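Local coordinates for uncharacterized NTF-2 like protein (Silicibacter pomeroyi DSS-3, PDB 3FKA) that is of unknown function but adopts an NTF2-like fold and, as a member of a putative lumazine-binding family, may bind a small ligand, at residues I33-A38 against R111-V116. Residues are numbered along the deposited sequence; the frame is centred on the assembly and turned at random.
Sequences IFFGKA and RIVSKV. With EDO (1,2-ethanediol), chain R.
F34 bridges I112 in parallel, CA to CA 4.6 Å, where the chain leaves helix 27-33 and briefly joins strand 109-119. Two nearly straight hydrogen bonds flank F34: I112 N gives to I33 O (2.7 Å) and F35 N to I112 O (3.1 Å), both with 170° at the hydrogen. A type I turn from F35 to A38, closed by A38 N to F35 O, then redirects the chain into strand 38-44, and A38 CA makes a CA-H...O contact with V113 O.

F34 and I112 lie side by side on one face of the sheet. I112 CD1 sits over the F34 ring, displaced toward its rim, in a CH-pi contact (3.9 Å to the centroid), while I112 CG2 meets F34 CE2 at 3.5 Å. K115 CE approaches CZ of the same ring obliquely, and K115 NZ forms a salt bridge with E40.

R111 crosses F35. With CG anti to the backbone N (chi1 -163°) and the chain extended to NE, R111 CD is set squarely over the F35 ring, 3.8 Å from its centroid and on the normal. Beyond it the guanidinium, tilted 40° from the ring, presents a face to F35 CA, and NH2 donates to E31 O in the last turn of helix 27-33. F35 also meets V113 CG2 obliquely and W50 of the second subunit.

The contact thus ties the helix exit to strand 109-119 of the NTF2-like sheet, just before strand 38-44 pairs with it in parallel: backbone bonds set the register, F34 and I112 pack apolar groups, and R111 spends its methylenes on an aromatic face while its charged end binds a carbonyl of the last helical turn.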
loop_
_atom_site.group_PDB
_atom_site.type_symbol
_atom_site.label_atom_id
_atom_site.label_comp_id
_atom_site.label_asym_id
_atom_site.label_seq_id
_atom_site.Cartn_x
_atom_site.Cartn_y
_atom_site.Cartn_z
ATOM N N ILE B 33 -23.314 -6.603 -0.053
ATOM C CA ILE B 33 -21.934 -6.043 -0.081
ATOM C C ILE B 33 -21.144 -5.999 -1.389
ATOM O O ILE B 33 -20.099 -5.312 -1.456
ATOM C CB ILE B 33 -21.091 -6.713 1.034
ATOM C CG1 ILE B 33 -20.727 -8.172 0.721
ATOM C CG2 ILE B 33 -21.849 -6.512 2.387
ATOM C CD1 ILE B 33 -19.865 -8.816 1.791
ATOM N N PHE B 34 -21.616 -6.755 -2.376
ATOM C CA PHE B 34 -21.036 -6.796 -3.714
ATOM C C PHE B 34 -22.043 -6.216 -4.693
ATOM O O PHE B 34 -23.236 -6.580 -4.651
ATOM C CB PHE B 34 -20.732 -8.216 -4.185
ATOM C CG PHE B 34 -19.501 -8.830 -3.599
ATOM C CD1 PHE B 34 -19.561 -9.608 -2.449
ATOM C CD2 PHE B 34 -18.274 -8.663 -4.220
ATOM C CE1 PHE B 34 -18.427 -10.177 -1.908
ATOM C CE2 PHE B 34 -17.125 -9.244 -3.674
ATOM C CZ PHE B 34 -17.210 -10.007 -2.529
ATOM N N PHE B 35 -21.571 -5.318 -5.565
ATOM C CA PHE B 35 -22.378 -4.784 -6.639
ATOM C C PHE B 35 -22.847 -5.917 -7.544
ATOM O O PHE B 35 -22.149 -6.929 -7.696
ATOM C CB PHE B 35 -21.593 -3.779 -7.497
ATOM C CG PHE B 35 -21.524 -2.396 -6.916
ATOM C CD1 PHE B 35 -22.584 -1.524 -7.124
ATOM C CD2 PHE B 35 -20.422 -1.938 -6.214
ATOM C CE1 PHE B 35 -22.561 -0.211 -6.631
ATOM C CE2 PHE B 35 -20.394 -0.606 -5.717
ATOM C CZ PHE B 35 -21.477 0.234 -5.919
ATOM N N GLY B 36 -24.007 -5.737 -8.162
ATOM C CA GLY B 36 -24.557 -6.717 -9.095
ATOM C C GLY B 36 -23.600 -7.149 -10.186
ATOM O O GLY B 36 -23.526 -8.325 -10.495
ATOM N N LYS B 37 -22.841 -6.189 -10.717
ATOM C CA LYS B 37 -21.871 -6.419 -11.780
ATOM C C LYS B 37 -20.444 -6.674 -11.274
ATOM O O LYS B 37 -19.488 -6.644 -12.066
ATOM C CB LYS B 37 -21.891 -5.242 -12.768
ATOM C CG LYS B 37 -23.183 -5.031 -13.511
ATOM C CD LYS B 37 -22.997 -3.882 -14.499
ATOM C CE LYS B 37 -24.268 -3.540 -15.199
ATOM N NZ LYS B 37 -24.118 -2.362 -16.135
ATOM N N ALA B 38 -20.282 -7.003 -9.989
ATOM C CA ALA B 38 -18.970 -7.286 -9.428
ATOM C C ALA B 38 -18.403 -8.585 -9.999
ATOM O O ALA B 38 -19.157 -9.474 -10.422
ATOM C CB ALA B 38 -19.028 -7.409 -7.923
ATOM N N ARG B 111 -19.145 -0.501 -0.940
ATOM C CA ARG B 111 -19.647 -1.721 -1.581
ATOM C C ARG B 111 -18.561 -2.204 -2.544
ATOM O O ARG B 111 -17.915 -1.402 -3.226
ATOM C CB ARG B 111 -20.982 -1.446 -2.258
ATOM C CG ARG B 111 -21.775 -2.673 -2.604
ATOM C CD ARG B 111 -23.101 -2.265 -3.193
ATOM N NE ARG B 111 -23.942 -3.435 -3.412
ATOM C CZ ARG B 111 -24.978 -3.491 -4.237
ATOM N NH1 ARG B 111 -25.308 -2.472 -5.021
ATOM N NH2 ARG B 111 -25.656 -4.633 -4.331
ATOM N N ILE B 112 -18.374 -3.510 -2.592
ATOM C CA ILE B 112 -17.281 -4.113 -3.356
ATOM C C ILE B 112 -17.553 -4.175 -4.861
ATOM O O ILE B 112 -18.585 -4.687 -5.318
ATOM C CB ILE B 112 -16.941 -5.508 -2.831
ATOM C CG1 ILE B 112 -16.611 -5.478 -1.331
ATOM C CG2 ILE B 112 -15.760 -6.061 -3.648
ATOM C CD1 ILE B 112 -16.544 -6.889 -0.673
ATOM N N VAL B 113 -16.598 -3.647 -5.618
ATOM C CA VAL B 113 -16.652 -3.585 -7.065
ATOM C C VAL B 113 -16.021 -4.830 -7.698
ATOM O O VAL B 113 -16.561 -5.371 -8.668
ATOM C CB VAL B 113 -15.970 -2.294 -7.587
ATOM C CG1 VAL B 113 -15.877 -2.288 -9.152
ATOM C CG2 VAL B 113 -16.722 -1.073 -7.064
ATOM N N SER B 114 -14.895 -5.280 -7.145
ATOM C CA SER B 114 -14.214 -6.436 -7.679
ATOM C C SER B 114 -13.271 -7.021 -6.666
ATOM O O SER B 114 -12.837 -6.337 -5.742
ATOM C CB SER B 114 -13.389 -6.042 -8.922
ATOM O OG SER B 114 -12.721 -7.170 -9.497
ATOM N N LYS B 115 -12.975 -8.289 -6.877
ATOM C CA LYS B 115 -12.045 -9.030 -6.042
ATOM C C LYS B 115 -11.139 -9.863 -6.936
ATOM O O LYS B 115 -11.631 -10.617 -7.757
ATOM C CB LYS B 115 -12.754 -10.005 -5.110
ATOM C CG LYS B 115 -11.819 -10.703 -4.078
ATOM C CD LYS B 115 -12.340 -12.082 -3.653
ATOM C CE LYS B 115 -13.795 -12.070 -3.205
ATOM N NZ LYS B 115 -14.227 -13.440 -2.851
ATOM N N VAL B 116 -9.816 -9.689 -6.802
ATOM C CA VAL B 116 -8.851 -10.543 -7.522
ATOM C C VAL B 116 -8.175 -11.286 -6.390
ATOM O O VAL B 116 -8.050 -10.746 -5.281
ATOM C CB VAL B 116 -7.820 -9.859 -8.454
ATOM C CG1 VAL B 116 -8.533 -9.182 -9.628
ATOM C CG2 VAL B 116 -6.925 -8.897 -7.699
HETATM C C1 EDO R . -24.705 -1.260 -10.972
HETATM O O1 EDO R . -25.288 -0.980 -9.681
HETATM C C2 EDO R . -23.456 -2.128 -10.825
HETATM O O2 EDO R . -23.778 -3.493 -10.565
HETATM O O HOH W 1 -26.066 -3.554 -7.885
#